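Local coordinates for protein neurotoxin (Clostridium botulinum, PDB 2QN0) that acts as the zinc protease light chain of botulinum neurotoxin serotype C1, cleaving SNARE proteins, probably both syntaxin and SNAP-25, at residues 74-79 with 193-198; 125-130 with 317-322; 135-140 with 146-151; 170-173 with 179-182. All blocks are in the same frame, centred on the assembly; numbering follows the deposited sequence.

Contact 1. Residues 74-79 with 193-198; sequences PNYLST and SISPRF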
loop_
_atom_site.group_PDB
_atom_site.type_symbol
_atom_site.label_atom_id
_atom_site.label_comp_id
_atom_site.label_asym_id
_atom_site.label_seq_id
_atom_site.Cartn_x
_atom_site.Cartn_y
_atom_site.Cartn_z
ATOM N N PRO A 74 0.291 -16.999 -15.104
ATOM C CA PRO A 74 -0.072 -17.929 -14.032
ATOM C C PRO A 74 1.104 -18.547 -13.283
ATOM O O PRO A 74 0.930 -19.076 -12.188
ATOM C CB PRO A 74 -0.909 -18.976 -14.760
ATOM C CG PRO A 74 -0.250 -19.033 -16.105
ATOM C CD PRO A 74 -0.054 -17.563 -16.422
ATOM N N ASN A 75 2.299 -18.467 -13.858
ATOM C CA ASN A 75 3.471 -19.049 -13.214
ATOM C C ASN A 75 4.333 -18.059 -12.434
ATOM O O ASN A 75 5.297 -18.458 -11.782
ATOM C CB ASN A 75 4.332 -19.775 -14.252
ATOM C CG ASN A 75 3.555 -20.836 -15.003
ATOM O OD1 ASN A 75 2.900 -21.685 -14.397
ATOM N ND2 ASN A 75 3.621 -20.793 -16.328
ATOM N N TYR A 76 3.999 -16.773 -12.496
ATOM C CA TYR A 76 4.774 -15.779 -11.760
ATOM C C TYR A 76 4.574 -15.995 -10.257
ATOM O O TYR A 76 3.440 -16.038 -9.776
ATOM C CB TYR A 76 4.345 -14.362 -12.150
ATOM C CG TYR A 76 5.060 -13.290 -11.366
ATOM C CD1 TYR A 76 6.450 -13.202 -11.378
ATOM C CD2 TYR A 76 4.348 -12.374 -10.590
ATOM C CE1 TYR A 76 7.118 -12.232 -10.636
ATOM C CE2 TYR A 76 5.007 -11.398 -9.843
ATOM C CZ TYR A 76 6.388 -11.334 -9.870
ATOM O OH TYR A 76 7.045 -10.378 -9.129
ATOM N N LEU A 77 5.684 -16.132 -9.533
ATOM C CA LEU A 77 5.686 -16.365 -8.088
ATOM C C LEU A 77 5.226 -17.765 -7.696
ATOM O O LEU A 77 4.830 -17.993 -6.555
ATOM C CB LEU A 77 4.808 -15.342 -7.356
ATOM C CG LEU A 77 5.367 -13.936 -7.154
ATOM C CD1 LEU A 77 4.461 -13.169 -6.182
ATOM C CD2 LEU A 77 6.782 -14.016 -6.599
ATOM N N SER A 78 5.288 -18.708 -8.631
ATOM C CA SER A 78 4.856 -20.070 -8.342
ATOM C C SER A 78 5.910 -20.884 -7.600
ATOM O O SER A 78 5.575 -21.719 -6.764
ATOM C CB SER A 78 4.472 -20.794 -9.640
ATOM O OG SER A 78 5.567 -20.852 -10.539
ATOM N N THR A 79 7.181 -20.639 -7.903
ATOM C CA THR A 79 8.268 -21.379 -7.266
ATOM C C THR A 79 8.864 -20.648 -6.071
ATOM O O THR A 79 8.731 -19.431 -5.946
ATOM C CB THR A 79 9.406 -21.652 -8.264
ATOM O OG1 THR A 79 9.988 -20.409 -8.673
ATOM C CG2 THR A 79 8.877 -22.387 -9.489
ATOM N N SER A 193 -1.407 -5.803 -2.781
ATOM C CA SER A 193 -0.986 -6.836 -3.737
ATOM C C SER A 193 -0.249 -6.101 -4.848
ATOM O O SER A 193 -0.822 -5.248 -5.534
ATOM C CB SER A 193 -2.206 -7.580 -4.273
ATOM O OG SER A 193 -2.909 -8.182 -3.200
ATOM N N ILE A 194 1.015 -6.458 -5.051
ATOM C CA ILE A 194 1.828 -5.718 -5.998
ATOM C C ILE A 194 3.127 -6.419 -6.392
ATOM O O ILE A 194 3.565 -7.363 -5.735
ATOM C CB ILE A 194 2.209 -4.384 -5.318
ATOM C CG1 ILE A 194 2.972 -3.456 -6.258
ATOM C CG2 ILE A 194 3.065 -4.690 -4.082
ATOM C CD1 ILE A 194 3.298 -2.113 -5.615
ATOM N N SER A 195 3.722 -5.942 -7.482
ATOM C CA SER A 195 5.028 -6.410 -7.938
ATOM C C SER A 195 5.663 -5.172 -8.556
ATOM O O SER A 195 5.508 -4.910 -9.746
ATOM C CB SER A 195 4.930 -7.511 -8.984
ATOM O OG SER A 195 6.246 -7.943 -9.306
ATOM N N PRO A 196 6.386 -4.390 -7.743
ATOM C CA PRO A 196 7.047 -3.161 -8.189
ATOM C C PRO A 196 8.002 -3.264 -9.372
ATOM O O PRO A 196 8.208 -2.270 -10.067
ATOM C CB PRO A 196 7.749 -2.664 -6.926
ATOM C CG PRO A 196 6.880 -3.183 -5.823
ATOM C CD PRO A 196 6.576 -4.585 -6.294
ATOM N N ARG A 197 8.587 -4.439 -9.619
ATOM C CA ARG A 197 9.523 -4.536 -10.740
ATOM C C ARG A 197 8.840 -4.448 -12.100
ATOM O O ARG A 197 9.506 -4.298 -13.121
ATOM C CB ARG A 197 10.387 -5.807 -10.656
ATOM C CG ARG A 197 9.774 -7.094 -11.161
ATOM C CD ARG A 197 10.873 -8.163 -11.252
ATOM N NE ARG A 197 10.363 -9.493 -11.580
ATOM C CZ ARG A 197 9.997 -9.883 -12.798
ATOM N NH1 ARG A 197 10.084 -9.047 -13.821
ATOM N NH2 ARG A 197 9.541 -11.114 -12.991
ATOM N N PHE A 198 7.514 -4.552 -12.121
ATOM C CA PHE A 198 6.768 -4.413 -13.373
ATOM C C PHE A 198 6.414 -2.932 -13.403
ATOM O O PHE A 198 5.457 -2.496 -12.760
ATOM C CB PHE A 198 5.514 -5.288 -13.349
ATOM C CG PHE A 198 5.798 -6.745 -13.580
ATOM C CD1 PHE A 198 5.758 -7.280 -14.864
ATOM C CD2 PHE A 198 6.142 -7.578 -12.520
ATOM C CE1 PHE A 198 6.059 -8.624 -15.090
ATOM C CE2 PHE A 198 6.446 -8.923 -12.736
ATOM C CZ PHE A 198 6.404 -9.444 -14.024
HETATM O O HOH W 1 9.699 -10.569 -8.934
#
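Y76 and F198 form a T-shaped (edge-to-face) pair where two loops of the zinc protease fold, each bent by a beta turn, meet in a buried joint. F198 supplies the edge: its CE2 rides over the rim of the phenol face, 3.7 Å from Y76 CZ, and the ring planes stand at 78°. On the opposite face of the Y76 ring lies L77, the next residue in the chain, its CG again displaced toward the rim. The phenol is thus held between an aromatic edge and an aliphatic branch, while F86 of helix 80-97 also packs against both Y76 and L77. An extended first torsion, with CG anti to the backbone N (chi1 177°), carries the ring across from the second position of the type II turn N75-S78, whose N75 O accepts from S78 N and from S78 OG.

The far end of the ring is polar, and this pair of loops illustrates how a buried hydroxyl can be satisfied twice. Y76 OH and S195 OG share a short hydrogen bond of 2.6 Å. A water, in the plane of the Y76 ring at its edge, bonds to Y76 OH at 2.7 Å and accepts from R197 NE at 2.9 Å. R197, extended from CG to NE, runs antiparallel alongside Y76; its guanidinium is turned 84° from the ring, with R197 NH2 3.6 Å from Y76 CE1. F198 CE2 also touches the arginine, lying 3.6 Å above the centre of the R197 guanidinium plane.

Contact 2. Residues 125-130 with 317-322; sequences NTFDFD and KYIGEY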
loop_
_atom_site.group_PDB
_atom_site.type_symbol
_atom_site.label_atom_id
_atom_site.label_comp_id
_atom_site.label_asym_id
_atom_site.label_seq_id
_atom_site.Cartn_x
_atom_site.Cartn_y
_atom_site.Cartn_z
ATOM N N ASN A 125 -18.092 0.689 24.677
ATOM C CA ASN A 125 -17.198 0.434 25.809
ATOM C C ASN A 125 -16.218 -0.711 25.564
ATOM O O ASN A 125 -15.535 -1.151 26.489
ATOM C CB ASN A 125 -18.017 0.115 27.066
ATOM C CG ASN A 125 -18.712 -1.237 26.989
ATOM O OD1 ASN A 125 -18.644 -1.932 25.973
ATOM N ND2 ASN A 125 -19.387 -1.614 28.069
ATOM N N THR A 126 -16.124 -1.166 24.320
ATOM C CA THR A 126 -15.272 -2.304 23.997
ATOM C C THR A 126 -14.129 -2.109 23.005
ATOM O O THR A 126 -14.241 -1.346 22.045
ATOM C CB THR A 126 -16.146 -3.459 23.463
ATOM O OG1 THR A 126 -17.112 -3.821 24.457
ATOM C CG2 THR A 126 -15.295 -4.676 23.108
ATOM N N PHE A 127 -13.028 -2.814 23.267
ATOM C CA PHE A 127 -11.853 -2.845 22.391
ATOM C C PHE A 127 -11.919 -4.269 21.835
ATOM O O PHE A 127 -11.849 -5.224 22.605
ATOM C CB PHE A 127 -10.536 -2.718 23.175
ATOM C CG PHE A 127 -10.015 -1.307 23.319
ATOM C CD1 PHE A 127 -10.520 -0.262 22.555
ATOM C CD2 PHE A 127 -8.977 -1.038 24.212
ATOM C CE1 PHE A 127 -9.997 1.032 22.678
ATOM C CE2 PHE A 127 -8.448 0.249 24.340
ATOM C CZ PHE A 127 -8.959 1.287 23.572
ATOM N N ASP A 128 -12.071 -4.423 20.522
ATOM C CA ASP A 128 -12.132 -5.757 19.925
ATOM C C ASP A 128 -10.942 -5.956 18.997
ATOM O O ASP A 128 -10.925 -5.463 17.870
ATOM C CB ASP A 128 -13.439 -5.938 19.149
ATOM C CG ASP A 128 -13.583 -7.328 18.557
ATOM O OD1 ASP A 128 -12.720 -8.195 18.818
ATOM O OD2 ASP A 128 -14.571 -7.557 17.828
ATOM N N PHE A 129 -9.946 -6.690 19.479
ATOM C CA PHE A 129 -8.739 -6.938 18.705
ATOM C C PHE A 129 -8.882 -8.007 17.623
ATOM O O PHE A 129 -7.930 -8.281 16.890
ATOM C CB PHE A 129 -7.590 -7.266 19.665
ATOM C CG PHE A 129 -7.166 -6.092 20.512
ATOM C CD1 PHE A 129 -6.215 -5.189 20.047
ATOM C CD2 PHE A 129 -7.757 -5.860 21.752
ATOM C CE1 PHE A 129 -5.856 -4.073 20.799
ATOM C CE2 PHE A 129 -7.406 -4.746 22.514
ATOM C CZ PHE A 129 -6.453 -3.849 22.037
ATOM N N ASP A 130 -10.070 -8.603 17.512
ATOM C CA ASP A 130 -10.322 -9.624 16.488
ATOM C C ASP A 130 -11.376 -9.166 15.480
ATOM O O ASP A 130 -11.838 -9.966 14.663
ATOM C CB ASP A 130 -10.820 -10.936 17.112
ATOM C CG ASP A 130 -9.746 -11.670 17.891
ATOM O OD1 ASP A 130 -8.592 -11.739 17.415
ATOM O OD2 ASP A 130 -10.067 -12.199 18.976
ATOM N N LYS A 317 -6.428 -6.255 30.810
ATOM C CA LYS A 317 -5.392 -5.634 31.625
ATOM C C LYS A 317 -4.546 -4.622 30.851
ATOM O O LYS A 317 -3.747 -3.896 31.441
ATOM C CB LYS A 317 -4.484 -6.710 32.229
ATOM C CG LYS A 317 -3.548 -7.371 31.232
ATOM C CD LYS A 317 -2.707 -8.461 31.890
ATOM C CE LYS A 317 -3.508 -9.734 32.105
ATOM N NZ LYS A 317 -3.890 -10.372 30.808
ATOM N N TYR A 318 -4.730 -4.565 29.534
ATOM C CA TYR A 318 -3.960 -3.642 28.703
ATOM C C TYR A 318 -4.801 -2.532 28.074
ATOM O O TYR A 318 -4.373 -1.895 27.113
ATOM C CB TYR A 318 -3.234 -4.424 27.602
ATOM C CG TYR A 318 -2.347 -5.524 28.144
ATOM C CD1 TYR A 318 -1.276 -5.225 28.982
ATOM C CD2 TYR A 318 -2.604 -6.864 27.851
ATOM C CE1 TYR A 318 -0.481 -6.235 29.524
ATOM C CE2 TYR A 318 -1.814 -7.884 28.387
ATOM C CZ TYR A 318 -0.757 -7.560 29.223
ATOM O OH TYR A 318 0.021 -8.557 29.767
ATOM N N ILE A 319 -5.989 -2.294 28.620
ATOM C CA ILE A 319 -6.859 -1.253 28.083
ATOM C C ILE A 319 -6.196 0.120 28.163
ATOM O O ILE A 319 -6.267 0.904 27.216
ATOM C CB ILE A 319 -8.219 -1.228 28.825
ATOM C CG1 ILE A 319 -9.031 -2.467 28.441
ATOM C CG2 ILE A 319 -8.985 0.045 28.487
ATOM C CD1 ILE A 319 -10.340 -2.620 29.204
ATOM N N GLY A 320 -5.541 0.402 29.285
ATOM C CA GLY A 320 -4.880 1.686 29.450
ATOM C C GLY A 320 -3.765 1.891 28.443
ATOM O O GLY A 320 -3.596 2.983 27.896
ATOM N N GLU A 321 -2.999 0.832 28.203
ATOM C CA GLU A 321 -1.888 0.871 27.258
ATOM C C GLU A 321 -2.368 1.220 25.855
ATOM O O GLU A 321 -1.795 2.080 25.185
ATOM C CB GLU A 321 -1.195 -0.494 27.205
ATOM C CG GLU A 321 -0.049 -0.571 26.201
ATOM C CD GLU A 321 0.432 -1.993 25.978
ATOM O OE1 GLU A 321 0.409 -2.779 26.948
ATOM O OE2 GLU A 321 0.841 -2.323 24.843
ATOM N N TYR A 322 -3.417 0.540 25.407
ATOM C CA TYR A 322 -3.924 0.793 24.069
ATOM C C TYR A 322 -4.677 2.104 23.947
ATOM O O TYR A 322 -4.709 2.711 22.879
ATOM C CB TYR A 322 -4.750 -0.403 23.587
ATOM C CG TYR A 322 -3.827 -1.528 23.185
ATOM C CD1 TYR A 322 -3.388 -2.470 24.117
ATOM C CD2 TYR A 322 -3.262 -1.553 21.911
ATOM C CE1 TYR A 322 -2.397 -3.402 23.788
ATOM C CE2 TYR A 322 -2.276 -2.469 21.573
ATOM C CZ TYR A 322 -1.843 -3.386 22.515
ATOM O OH TYR A 322 -0.827 -4.250 22.185
#
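Aromatic and apolar packing of F127 and F129 against I319 and Y322 joins a strand to the first turn of a helix at the periphery of the protease fold, about 26 Å between the centre of the contact and the centre of the chain. Strand 126-128 pairs in parallel with strand 309-311, and helix 319-330 starts soon after that partner strand; the helix packs on F127 of this small parallel sheet and on F129 just after it. No hydrogen bond crosses between the two segments.

The main element is a T-shaped pair. F129 turns its edge toward one face of Y322, with the centroids of the F129 and Y322 rings 5.0 Å apart and their planes at 72°. F129 CZ comes closest, 3.7 Å from Y322 CG, displaced from the ring centre toward the rim. F127 reaches the helix with a single corner, and a first torsion well off a staggered value (chi1 -93°) goes with this placement. Its CE2 lies 3.7 Å from I319 O, which sits at the ring edge, 4.2 Å from I319 CG2 and 3.8 Å from Y322 CB. Beyond the two segments, F127 meets F116 edge to face and F129 stacks on F315, which extends the aromatic cluster.

Each side has its own local bracing. Y322 N donates to Y318 O at 3.1 Å, and Y318 O also lies at the edge of the Y322 ring. After the strand the chain bends in an Asx turn: D130 N approaches D128 OD1 from above the carboxylate plane, at 3.0 Å and an N-H...O angle of 157°.

Contact 3. Residues 135-140 with 146-151; sequences SVDVKT and WVKTGS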
loop_
_atom_site.group_PDB
_atom_site.type_symbol
_atom_site.label_atom_id
_atom_site.label_comp_id
_atom_site.label_asym_id
_atom_site.label_seq_id
_atom_site.Cartn_x
_atom_site.Cartn_y
_atom_site.Cartn_z
ATOM N N SER A 135 -7.108 -9.435 12.776
ATOM C CA SER A 135 -6.203 -10.420 13.359
ATOM C C SER A 135 -6.092 -11.608 12.410
ATOM O O SER A 135 -7.069 -11.992 11.772
ATOM C CB SER A 135 -6.706 -10.875 14.739
ATOM O OG SER A 135 -7.928 -11.583 14.656
ATOM N N VAL A 136 -4.892 -12.170 12.295
ATOM C CA VAL A 136 -4.676 -13.306 11.410
ATOM C C VAL A 136 -4.115 -14.483 12.199
ATOM O O VAL A 136 -3.315 -14.300 13.117
ATOM C CB VAL A 136 -3.706 -12.946 10.252
ATOM C CG1 VAL A 136 -4.271 -11.772 9.450
ATOM C CG2 VAL A 136 -2.338 -12.602 10.796
ATOM N N ASP A 137 -4.543 -15.690 11.842
ATOM C CA ASP A 137 -4.090 -16.889 12.540
ATOM C C ASP A 137 -2.648 -17.275 12.256
ATOM O O ASP A 137 -2.176 -17.194 11.118
ATOM C CB ASP A 137 -4.963 -18.101 12.188
ATOM C CG ASP A 137 -6.407 -17.934 12.600
ATOM O OD1 ASP A 137 -6.688 -17.134 13.517
ATOM O OD2 ASP A 137 -7.260 -18.625 12.008
ATOM N N VAL A 138 -1.955 -17.692 13.309
ATOM C CA VAL A 138 -0.584 -18.168 13.193
ATOM C C VAL A 138 -0.749 -19.684 13.304
ATOM O O VAL A 138 -1.369 -20.174 14.249
ATOM C CB VAL A 138 0.298 -17.657 14.349
ATOM C CG1 VAL A 138 1.703 -18.239 14.236
ATOM C CG2 VAL A 138 0.360 -16.140 14.319
ATOM N N LYS A 139 -0.225 -20.419 12.328
ATOM C CA LYS A 139 -0.337 -21.874 12.329
ATOM C C LYS A 139 1.033 -22.539 12.339
ATOM O O LYS A 139 2.021 -21.967 11.876
ATOM C CB LYS A 139 -1.089 -22.358 11.085
ATOM C CG LYS A 139 -2.472 -21.759 10.872
ATOM C CD LYS A 139 -3.498 -22.351 11.806
ATOM C CE LYS A 139 -4.903 -21.875 11.456
ATOM N NZ LYS A 139 -5.346 -22.346 10.114
ATOM N N THR A 140 1.075 -23.759 12.864
ATOM C CA THR A 140 2.300 -24.544 12.911
ATOM C C THR A 140 1.909 -25.942 12.452
ATOM O O THR A 140 0.764 -26.359 12.627
ATOM C CB THR A 140 2.877 -24.620 14.334
ATOM O OG1 THR A 140 1.937 -25.270 15.197
ATOM C CG2 THR A 140 3.169 -23.225 14.864
ATOM N N TRP A 146 -2.210 -28.675 9.873
ATOM C CA TRP A 146 -1.792 -27.405 10.454
ATOM C C TRP A 146 -2.722 -27.056 11.604
ATOM O O TRP A 146 -3.932 -27.250 11.508
ATOM C CB TRP A 146 -1.847 -26.284 9.414
ATOM C CG TRP A 146 -0.848 -26.416 8.311
ATOM C CD1 TRP A 146 -0.977 -27.151 7.167
ATOM C CD2 TRP A 146 0.434 -25.785 8.242
ATOM N NE1 TRP A 146 0.147 -27.013 6.387
ATOM C CE2 TRP A 146 1.029 -26.180 7.023
ATOM C CE3 TRP A 146 1.139 -24.923 9.092
ATOM C CZ2 TRP A 146 2.298 -25.742 6.632
ATOM C CZ3 TRP A 146 2.403 -24.486 8.702
ATOM C CH2 TRP A 146 2.967 -24.896 7.482
ATOM N N VAL A 147 -2.157 -26.543 12.691
ATOM C CA VAL A 147 -2.962 -26.170 13.845
ATOM C C VAL A 147 -2.668 -24.740 14.286
ATOM O O VAL A 147 -1.516 -24.304 14.303
ATOM C CB VAL A 147 -2.708 -27.119 15.041
ATOM C CG1 VAL A 147 -1.260 -27.017 15.494
ATOM C CG2 VAL A 147 -3.650 -26.769 16.185
ATOM N N LYS A 148 -3.722 -24.014 14.642
ATOM C CA LYS A 148 -3.576 -22.639 15.093
ATOM C C LYS A 148 -2.910 -22.610 16.462
ATOM O O LYS A 148 -3.273 -23.380 17.352
ATOM C CB LYS A 148 -4.947 -21.966 15.166
ATOM C CG LYS A 148 -4.918 -20.551 15.718
ATOM C CD LYS A 148 -6.286 -19.897 15.618
ATOM C CE LYS A 148 -6.283 -18.508 16.238
ATOM N NZ LYS A 148 -7.591 -17.825 16.049
ATOM N N THR A 149 -1.933 -21.725 16.624
ATOM C CA THR A 149 -1.220 -21.597 17.887
ATOM C C THR A 149 -1.408 -20.204 18.469
ATOM O O THR A 149 -0.958 -19.915 19.578
ATOM C CB THR A 149 0.283 -21.847 17.701
ATOM O OG1 THR A 149 0.807 -20.908 16.753
ATOM C CG2 THR A 149 0.528 -23.261 17.199
ATOM N N GLY A 150 -2.073 -19.343 17.707
ATOM C CA GLY A 150 -2.317 -17.986 18.157
ATOM C C GLY A 150 -2.607 -17.080 16.979
ATOM O O GLY A 150 -2.981 -17.545 15.902
ATOM N N SER A 151 -2.443 -15.779 17.176
ATOM C CA SER A 151 -2.686 -14.844 16.090
ATOM C C SER A 151 -1.879 -13.569 16.260
ATOM O O SER A 151 -1.334 -13.306 17.333
ATOM C CB SER A 151 -4.183 -14.519 16.000
ATOM O OG SER A 151 -4.693 -14.075 17.240
HETATM O O HOH W 2 -6.057 -25.430 11.329
#
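V138 O is met by two groups of the opposite strand: T149 N donates to it at 2.9 Å, and K148 CA brings a CA-H...O contact from 3.4 Å. A beta bulge lies here: V138 pairs with G150 but K139 with K148, so T149 is the extra residue. V138 N in turn donates to G150 O at 2.8 Å, and G150 has a phi of 159°, a conformation suited to glycine. Beyond the bulge, T140 and V147 form a regular hydrogen-bonded pair, with V147 N giving to T140 O at 2.9 Å.

On the face bearing D137, K139 and K148, the extended K148 crosses D137 at about a right angle, and its NZ makes a 2.8 Å salt bridge to D137 OD1 from above the carboxylate plane; D137 OD2 bonds to H25. K139 is bent at chi2 (-75°), laying CD alongside K148, 3.7 Å from K148 CB, while its NZ pairs with D23. W146 CE3 closes the other end, 3.9 Å from K139 CB. This is a bulged antiparallel beta hairpin, with strand 146-152 as an outermost strand of the mixed sheet and strand 136-141 joining it to strand 19-23.

Contact 4. Residues 170-173 with 179-182; sequences TSTF and TFAA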
loop_
_atom_site.group_PDB
_atom_site.type_symbol
_atom_site.label_atom_id
_atom_site.label_comp_id
_atom_site.label_asym_id
_atom_site.label_seq_id
_atom_site.Cartn_x
_atom_site.Cartn_y
_atom_site.Cartn_z
ATOM N N THR A 170 -4.658 -2.109 -3.248
ATOM C CA THR A 170 -4.664 -2.113 -1.785
ATOM C C THR A 170 -6.118 -2.216 -1.345
ATOM O O THR A 170 -6.973 -1.492 -1.858
ATOM C CB THR A 170 -4.083 -0.808 -1.218
ATOM O OG1 THR A 170 -2.720 -0.675 -1.636
ATOM C CG2 THR A 170 -4.152 -0.808 0.309
ATOM N N SER A 171 -6.399 -3.100 -0.394
ATOM C CA SER A 171 -7.771 -3.283 0.065
ATOM C C SER A 171 -7.879 -3.564 1.554
ATOM O O SER A 171 -6.910 -3.983 2.190
ATOM C CB SER A 171 -8.417 -4.468 -0.668
ATOM O OG SER A 171 -8.147 -4.448 -2.059
ATOM N N THR A 172 -9.064 -3.308 2.102
ATOM C CA THR A 172 -9.352 -3.639 3.494
ATOM C C THR A 172 -10.539 -4.588 3.339
ATOM O O THR A 172 -11.143 -4.657 2.264
ATOM C CB THR A 172 -9.735 -2.417 4.358
ATOM O OG1 THR A 172 -10.899 -1.779 3.825
ATOM C CG2 THR A 172 -8.570 -1.428 4.407
ATOM N N PHE A 173 -10.879 -5.313 4.394
ATOM C CA PHE A 173 -11.955 -6.292 4.304
ATOM C C PHE A 173 -12.879 -6.227 5.504
ATOM O O PHE A 173 -12.475 -5.804 6.582
ATOM C CB PHE A 173 -11.327 -7.679 4.185
ATOM C CG PHE A 173 -10.263 -7.758 3.127
ATOM C CD1 PHE A 173 -10.582 -8.116 1.825
ATOM C CD2 PHE A 173 -8.949 -7.400 3.422
ATOM C CE1 PHE A 173 -9.610 -8.114 0.825
ATOM C CE2 PHE A 173 -7.973 -7.394 2.429
ATOM C CZ PHE A 173 -8.306 -7.750 1.130
ATOM N N THR A 179 -19.806 -2.250 7.896
ATOM C CA THR A 179 -19.425 -1.256 6.899
ATOM C C THR A 179 -17.903 -1.166 6.999
ATOM O O THR A 179 -17.324 -1.693 7.946
ATOM C CB THR A 179 -20.051 0.120 7.199
ATOM O OG1 THR A 179 -19.730 0.511 8.539
ATOM C CG2 THR A 179 -21.565 0.062 7.034
ATOM N N PHE A 180 -17.254 -0.509 6.041
ATOM C CA PHE A 180 -15.793 -0.399 6.051
ATOM C C PHE A 180 -15.217 0.545 7.102
ATOM O O PHE A 180 -15.342 1.767 7.001
ATOM C CB PHE A 180 -15.288 0.014 4.664
ATOM C CG PHE A 180 -15.398 -1.072 3.632
ATOM C CD1 PHE A 180 -14.569 -2.189 3.690
ATOM C CD2 PHE A 180 -16.338 -0.987 2.609
ATOM C CE1 PHE A 180 -14.675 -3.211 2.741
ATOM C CE2 PHE A 180 -16.454 -2.001 1.655
ATOM C CZ PHE A 180 -15.620 -3.115 1.722
ATOM N N ALA A 181 -14.565 -0.039 8.104
ATOM C CA ALA A 181 -13.953 0.721 9.184
ATOM C C ALA A 181 -12.865 1.681 8.696
ATOM O O ALA A 181 -12.603 2.695 9.334
ATOM C CB ALA A 181 -13.375 -0.237 10.228
ATOM N N ALA A 182 -12.235 1.361 7.567
ATOM C CA ALA A 182 -11.180 2.209 7.008
ATOM C C ALA A 182 -11.706 3.571 6.565
ATOM O O ALA A 182 -10.934 4.510 6.373
ATOM C CB ALA A 182 -10.521 1.510 5.821
HETATM O O HOH W 3 -12.339 -1.152 6.196
#
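T172, at the C-terminal end of an outermost strand of the mixed sheet, touches F180 and A182 where the chain loops back into a 3-10 turn beginning at A181. Apolar contact is modest. T172 CG2 lies 3.8 Å from A182 CB, methyl against methyl, and both side chains also touch N237 of helix 223-238. That helix carries the zinc ligands H229 and H233, and the T172 side chain is about 13 Å from the zinc ion. Two residues earlier, T170 OG1 hydrogen-bonds to E230 of the same helix, within its HExxH sequence.

Contacts with the F180 ring come next. T172 and F180 cross at a slant, with T172 OG1 3.7 Å from F180 CD1; F180 CE1 approaches T172 O at 3.8 Å. F173 CA stands farther off at the ring edge, and K174, in the connecting loop, makes a cation-pi contact with F180.

Polar linkage passes through water, since no direct hydrogen bond spans the two segments. The T172 hydroxyl lies between its backbone N and carbonyl carbon (chi1 60°), which turns it to a water 2.8 Å from T172 OG1. Lying in the plane of the F180 ring at its edge, this water accepts from A182 N at 2.9 Å.

From the N terminus, residues 74-79 open contact 1 and residues 125-130 open contact 2. The hairpin of contact 3 then closes at once, and contact 4 closes its own short loop later; these two lie in series, within the spans of both long-range contacts. Residues 193-198 complete contact 1, joining the loop before helix 80-97 to the loop after strand 190-193. Much later, 317-322 complete contact 2, tying strand 126-128 to helix 319-330. Their spans cross, although the contacts themselves lie on opposite sides of the chain's centre. Contacts 3 and 4 reach the two outermost strands of one mixed sheet. Contacts 2 and 3 touch directly, D130 OD1 meeting S135 OG at 2.8 Å in a probable hydrogen bond.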